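Local coordinates for protein serine repeat antigen 5 (Plasmodium falciparum, PDB 6X42) that belongs to the papain family of cysteine proteases and forms a pseudo-zymogen of the malaria parasite, probably without ordinary cysteine protease activity, at residues L79-C84 with G110-E115; C50-I55 with V123-Q128. One frame throughout, in Å; residues are numbered along the deposited sequence.

Contact 1: residues L79-C84 with G110-E115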
loop_
_atom_site.group_PDB
_atom_site.type_symbol
_atom_site.label_atom_id
_atom_site.label_comp_id
_atom_site.label_asym_id
_atom_site.label_seq_id
_atom_site.Cartn_x
_atom_site.Cartn_y
_atom_site.Cartn_z
ATOM N N LEU A 79 -14.509 3.700 -3.058
ATOM C CA LEU A 79 -15.364 4.652 -3.770
ATOM C C LEU A 79 -15.781 5.815 -2.876
ATOM O O LEU A 79 -15.868 6.961 -3.335
ATOM C CB LEU A 79 -16.577 3.924 -4.340
ATOM C CG LEU A 79 -17.385 4.692 -5.391
ATOM C CD1 LEU A 79 -16.543 4.949 -6.636
ATOM C CD2 LEU A 79 -18.667 3.930 -5.746
ATOM N N TYR A 80 -16.011 5.552 -1.586
ATOM C CA TYR A 80 -16.338 6.641 -0.674
ATOM C C TYR A 80 -15.198 7.646 -0.599
ATOM O O TYR A 80 -15.417 8.864 -0.648
ATOM C CB TYR A 80 -16.670 6.097 0.715
ATOM C CG TYR A 80 -17.285 7.142 1.622
ATOM C CD1 TYR A 80 -18.642 7.400 1.603
ATOM C CD2 TYR A 80 -16.491 7.904 2.466
ATOM C CE1 TYR A 80 -19.204 8.375 2.417
ATOM C CE2 TYR A 80 -17.043 8.874 3.288
ATOM C CZ TYR A 80 -18.396 9.114 3.253
ATOM O OH TYR A 80 -18.956 10.092 4.063
ATOM N N VAL A 81 -13.965 7.148 -0.477
ATOM C CA VAL A 81 -12.802 8.021 -0.406
ATOM C C VAL A 81 -12.615 8.780 -1.710
ATOM O O VAL A 81 -12.220 9.951 -1.708
ATOM C CB VAL A 81 -11.553 7.222 0.005
ATOM C CG1 VAL A 81 -10.324 8.111 0.024
ATOM C CG2 VAL A 81 -11.796 6.544 1.350
ATOM N N ALA A 82 -12.881 8.138 -2.848
ATOM C CA ALA A 82 -12.745 8.834 -4.120
ATOM C C ALA A 82 -13.714 10.000 -4.225
ATOM O O ALA A 82 -13.382 11.039 -4.794
ATOM C CB ALA A 82 -13.035 7.873 -5.270
ATOM N N ASN A 83 -14.927 9.833 -3.716
ATOM C CA ASN A 83 -16.014 10.737 -4.056
ATOM C C ASN A 83 -16.306 11.780 -2.995
ATOM O O ASN A 83 -17.039 12.725 -3.283
ATOM C CB ASN A 83 -17.276 9.929 -4.362
ATOM C CG ASN A 83 -17.129 9.134 -5.640
ATOM O OD1 ASN A 83 -16.210 9.386 -6.435
ATOM N ND2 ASN A 83 -18.036 8.194 -5.872
ATOM N N CYS A 84 -15.767 11.636 -1.798
ATOM C CA CYS A 84 -16.091 12.499 -0.667
ATOM C C CYS A 84 -14.855 13.326 -0.331
ATOM O O CYS A 84 -13.857 12.790 0.165
ATOM C CB CYS A 84 -16.546 11.650 0.514
ATOM S SG CYS A 84 -17.989 10.655 0.082
ATOM N N GLY A 110 -14.191 11.630 9.015
ATOM C CA GLY A 110 -14.327 10.809 10.209
ATOM C C GLY A 110 -14.986 9.463 9.999
ATOM O O GLY A 110 -15.216 8.738 10.973
ATOM N N PHE A 111 -15.285 9.089 8.758
ATOM C CA PHE A 111 -16.051 7.880 8.480
ATOM C C PHE A 111 -15.419 7.159 7.306
ATOM O O PHE A 111 -15.184 7.761 6.253
ATOM C CB PHE A 111 -17.502 8.251 8.148
ATOM C CG PHE A 111 -18.504 7.172 8.464
ATOM C CD1 PHE A 111 -19.283 7.241 9.609
ATOM C CD2 PHE A 111 -18.673 6.092 7.609
ATOM C CE1 PHE A 111 -20.217 6.250 9.898
ATOM C CE2 PHE A 111 -19.600 5.095 7.891
ATOM C CZ PHE A 111 -20.373 5.176 9.038
ATOM N N LEU A 112 -15.132 5.877 7.490
ATOM C CA LEU A 112 -14.712 5.005 6.396
ATOM C C LEU A 112 -15.757 3.914 6.314
ATOM O O LEU A 112 -15.746 2.978 7.135
ATOM C CB LEU A 112 -13.332 4.398 6.629
ATOM C CG LEU A 112 -12.192 5.397 6.520
ATOM C CD1 LEU A 112 -10.918 4.701 6.956
ATOM C CD2 LEU A 112 -12.092 5.970 5.105
ATOM N N PRO A 113 -16.676 3.990 5.365
ATOM C CA PRO A 113 -17.620 2.895 5.177
ATOM C C PRO A 113 -16.915 1.647 4.679
ATOM O O PRO A 113 -15.823 1.676 4.103
ATOM C CB PRO A 113 -18.583 3.424 4.107
ATOM C CG PRO A 113 -18.379 4.905 4.060
ATOM C CD PRO A 113 -16.943 5.112 4.448
ATOM N N ALA A 114 -17.598 0.539 4.874
ATOM C CA ALA A 114 -17.168 -0.719 4.307
ATOM C C ALA A 114 -17.516 -0.784 2.823
ATOM O O ALA A 114 -18.507 -0.195 2.361
ATOM C CB ALA A 114 -17.846 -1.868 5.052
ATOM N N GLU A 115 -16.672 -1.512 2.082
ATOM C CA GLU A 115 -16.934 -1.805 0.678
ATOM C C GLU A 115 -18.358 -2.295 0.461
ATOM O O GLU A 115 -19.008 -1.908 -0.512
ATOM C CB GLU A 115 -15.935 -2.869 0.211
ATOM C CG GLU A 115 -16.150 -3.412 -1.185
ATOM C CD GLU A 115 -15.817 -2.425 -2.254
ATOM O OE1 GLU A 115 -15.386 -1.320 -1.921
ATOM O OE2 GLU A 115 -15.967 -2.759 -3.442
HETATM O O HOH W 1 -15.829 1.107 -2.968
#

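Contact 2: residues C50-I55 with V123-Q128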
loop_
_atom_site.group_PDB
_atom_site.type_symbol
_atom_site.label_atom_id
_atom_site.label_comp_id
_atom_site.label_asym_id
_atom_site.label_seq_id
_atom_site.Cartn_x
_atom_site.Cartn_y
_atom_site.Cartn_z
ATOM N N CYS A 50 -9.548 3.903 -13.881
ATOM C CA CYS A 50 -9.339 5.191 -13.244
ATOM C C CYS A 50 -8.027 5.129 -12.473
ATOM O O CYS A 50 -7.557 4.046 -12.110
ATOM C CB CYS A 50 -10.457 5.568 -12.260
ATOM S SG CYS A 50 -12.053 5.913 -13.025
ATOM N N ASP A 51 -7.444 6.301 -12.227
ATOM C CA ASP A 51 -6.150 6.414 -11.532
ATOM C C ASP A 51 -6.365 6.540 -10.028
ATOM O O ASP A 51 -6.115 7.574 -9.411
ATOM C CB ASP A 51 -5.366 7.593 -12.071
ATOM C CG ASP A 51 -3.965 7.688 -11.497
ATOM O OD1 ASP A 51 -3.505 6.731 -10.840
ATOM O OD2 ASP A 51 -3.307 8.725 -11.738
ATOM N N THR A 52 -6.834 5.429 -9.447
ATOM C CA THR A 52 -7.251 5.411 -8.052
ATOM C C THR A 52 -6.363 4.525 -7.182
ATOM O O THR A 52 -6.728 4.226 -6.039
ATOM C CB THR A 52 -8.722 4.999 -7.938
ATOM O OG1 THR A 52 -8.888 3.825 -8.721
ATOM C CG2 THR A 52 -9.667 6.118 -8.406
ATOM N N SER A 53 -5.178 4.144 -7.667
ATOM C CA SER A 53 -4.301 3.305 -6.852
ATOM C C SER A 53 -3.941 3.963 -5.525
ATOM O O SER A 53 -3.709 3.258 -4.535
ATOM C CB SER A 53 -3.025 2.927 -7.601
ATOM O OG SER A 53 -2.152 4.042 -7.773
ATOM N N TRP A 54 -3.859 5.296 -5.486
ATOM C CA TRP A 54 -3.543 5.966 -4.228
ATOM C C TRP A 54 -4.540 5.566 -3.144
ATOM O O TRP A 54 -4.176 5.438 -1.969
ATOM C CB TRP A 54 -3.501 7.480 -4.425
ATOM C CG TRP A 54 -4.798 8.130 -4.842
ATOM C CD1 TRP A 54 -5.354 8.115 -6.086
ATOM C CD2 TRP A 54 -5.674 8.883 -4.015
ATOM N NE1 TRP A 54 -6.529 8.828 -6.080
ATOM C CE2 TRP A 54 -6.746 9.308 -4.821
ATOM C CE3 TRP A 54 -5.657 9.258 -2.669
ATOM C CZ2 TRP A 54 -7.785 10.094 -4.333
ATOM C CZ3 TRP A 54 -6.697 10.020 -2.182
ATOM C CH2 TRP A 54 -7.746 10.430 -3.015
ATOM N N ILE A 55 -5.804 5.366 -3.525
ATOM C CA ILE A 55 -6.843 4.957 -2.584
ATOM C C ILE A 55 -6.687 3.487 -2.208
ATOM O O ILE A 55 -6.743 3.120 -1.033
ATOM C CB ILE A 55 -8.243 5.221 -3.164
ATOM C CG1 ILE A 55 -8.409 6.657 -3.627
ATOM C CG2 ILE A 55 -9.296 4.874 -2.103
ATOM C CD1 ILE A 55 -9.771 6.930 -4.308
ATOM N N VAL A 123 -16.667 3.209 -12.943
ATOM C CA VAL A 123 -17.493 4.174 -13.665
ATOM C C VAL A 123 -18.191 5.168 -12.740
ATOM O O VAL A 123 -18.718 6.189 -13.207
ATOM C CB VAL A 123 -18.542 3.516 -14.592
ATOM C CG1 VAL A 123 -17.920 2.517 -15.524
ATOM C CG2 VAL A 123 -19.693 2.895 -13.794
ATOM N N LYS A 124 -18.222 4.877 -11.436
ATOM C CA LYS A 124 -18.825 5.743 -10.434
ATOM C C LYS A 124 -17.813 6.680 -9.777
ATOM O O LYS A 124 -18.206 7.492 -8.934
ATOM C CB LYS A 124 -19.502 4.896 -9.358
ATOM C CG LYS A 124 -20.615 4.052 -9.893
ATOM C CD LYS A 124 -21.343 3.397 -8.748
ATOM C CE LYS A 124 -22.465 2.495 -9.177
ATOM N NZ LYS A 124 -23.260 2.127 -7.956
ATOM N N VAL A 125 -16.532 6.572 -10.106
ATOM C CA VAL A 125 -15.518 7.449 -9.535
ATOM C C VAL A 125 -15.771 8.856 -10.057
ATOM O O VAL A 125 -15.698 9.098 -11.266
ATOM C CB VAL A 125 -14.117 6.937 -9.891
ATOM C CG1 VAL A 125 -13.064 7.968 -9.505
ATOM C CG2 VAL A 125 -13.872 5.618 -9.191
ATOM N N GLY A 126 -16.089 9.780 -9.147
ATOM C CA GLY A 126 -16.484 11.133 -9.479
ATOM C C GLY A 126 -17.933 11.449 -9.201
ATOM O O GLY A 126 -18.319 12.617 -9.326
ATOM N N GLU A 127 -18.768 10.467 -8.864
ATOM C CA GLU A 127 -20.173 10.756 -8.592
ATOM C C GLU A 127 -20.310 11.436 -7.224
ATOM O O GLU A 127 -19.368 11.522 -6.441
ATOM C CB GLU A 127 -21.041 9.494 -8.703
ATOM C CG GLU A 127 -21.042 8.586 -7.507
ATOM C CD GLU A 127 -22.044 7.463 -7.565
ATOM O OE1 GLU A 127 -22.676 7.244 -8.624
ATOM O OE2 GLU A 127 -22.222 6.812 -6.521
ATOM N N GLN A 128 -21.506 11.939 -6.945
ATOM C CA GLN A 128 -21.731 12.656 -5.697
ATOM C C GLN A 128 -21.443 11.761 -4.496
ATOM O O GLN A 128 -21.757 10.572 -4.491
ATOM C CB GLN A 128 -23.182 13.135 -5.655
ATOM C CG GLN A 128 -23.558 13.835 -4.374
ATOM C CD GLN A 128 -25.045 13.969 -4.223
ATOM O OE1 GLN A 128 -25.696 14.590 -5.059
ATOM N NE2 GLN A 128 -25.598 13.404 -3.144
#

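Contact 1: residues L79-C84 with G110-E115
Tyr-80, on the short helix 78-83, faces Pro-113 of the irregular run 110-115, and their CA atoms, 7.1 Å apart, mark the nearest approach of the two backbones. With no direct hydrogen bond across, the join rests mainly on a CH-pi contact: the proline lies over one face of the phenol ring, with CG of Pro-113 3.6 Å from the centroid of the Tyr-80 ring and 20° off its normal. Pro-113 CD sits further toward the rim and meets Tyr-80 CD2 at 3.5 Å. The tyrosine reaches this place because CG stands anti to the backbone N (chi1 -168°), which swings the ring out across the proline at about a right angle. Its opposite face carries the sulfur of Cys-84, 3.4 Å above the plane and over the ring centre, leaving the phenol sandwiched between a proline and a disulfide, since Cys-84 is bonded to Cys-129. Next to this sandwich, Val-81 CG2 touches Leu-112 CD2 at 3.8 Å, a smaller apolar contact. At the other end a water donates to Glu-115 OE1 (2.7 Å) and accepts from Leu-79 N (2.9 Å), tying the carboxylate to the backbone NH of the helix; Glu-115 OE2 bonds to Tyr-120 N. Helix 99-109 packs against the same cluster, Tyr-109 meeting Tyr-80 and Ile-106 meeting Leu-112, while Ile-55 of helix 53-68 reaches Val-81 and Leu-62 of the same helix reaches Leu-112. The contact thus joins helix 78-83 to the loop that leaves helix 99-109, within the helical half of the papain-like fold.

Contact 2: residues C50-I55 with V123-Q128
Beside the meeting of Thr-52 and Val-125 stands one flat group, the Trp-54 indole: Ile-55 CG1 lies over the centre of one face, 3.3 Å above the plane, and Asp-51 O lies in plane at the edge. The buried indole stays on its own side of the contact, and the crossing is left to three smaller side chains. Thr-52 CG2 and Val-125 CG1 reach toward each other tip to tip, 4.0 Å apart. Chi1 of 170° sets Val-125 CG1 opposite the backbone N and carries this methyl to Thr-52; CB, whose place the backbone fixes, lies 3.9 Å from Cys-50 SG. The valine thus packs against both a methyl group and the sulfur of the Cys-50 to Cys-93 disulfide. The hydroxyl of Thr-52 is engaged separately, OG1 hydrogen-bonding to Tyr-120 OH, which leaves the methyl to make the apolar contact. Val-125 is carried by a type II beta turn from Lys-124 to Glu-127, closed by Glu-127 N to Lys-124 O at 3.0 Å; Gly-126 takes the positive phi of the third position (111°). Across from Val-125, Thr-52 occupies the N-cap position of helix 53-68 without making a side-chain capping bond. Ser-53, the first residue of that helix, sits in a Cys-Asp-Thr-Ser-Trp sequence at the place where active papain-family enzymes carry the nucleophilic cysteine. The contact lays the 124-127 turn beside the start of helix 53-68; Trp-54 continues inward onto Phe-102 and Ile-105 of helix 99-109, and Ser-53 OG bonds to Ala-220 N of strand 219-230.

Both contacts are buried, and they lie on the same side of the chain's centre, their own centres about 11 Å apart. Helix 78-83 connects them: Asn-83 OD1 probably hydrogen-bonds to Gly-126 N at 2.7 Å and Asn-83 ND2 to Lys-124 O, holding the turn of contact 2 with one amide, while Ala-82 CB packs on Ile-55 CD1. Contact 1 is the broader, with an aromatic face, a proline and a bridging water; contact 2 is smaller and purely apolar across its segments, although much of its loop 123-128 is exposed. Each includes a disulfide cysteine, but Cys-84 backs a ring within its own segment whereas Cys-50 touches the opposing loop.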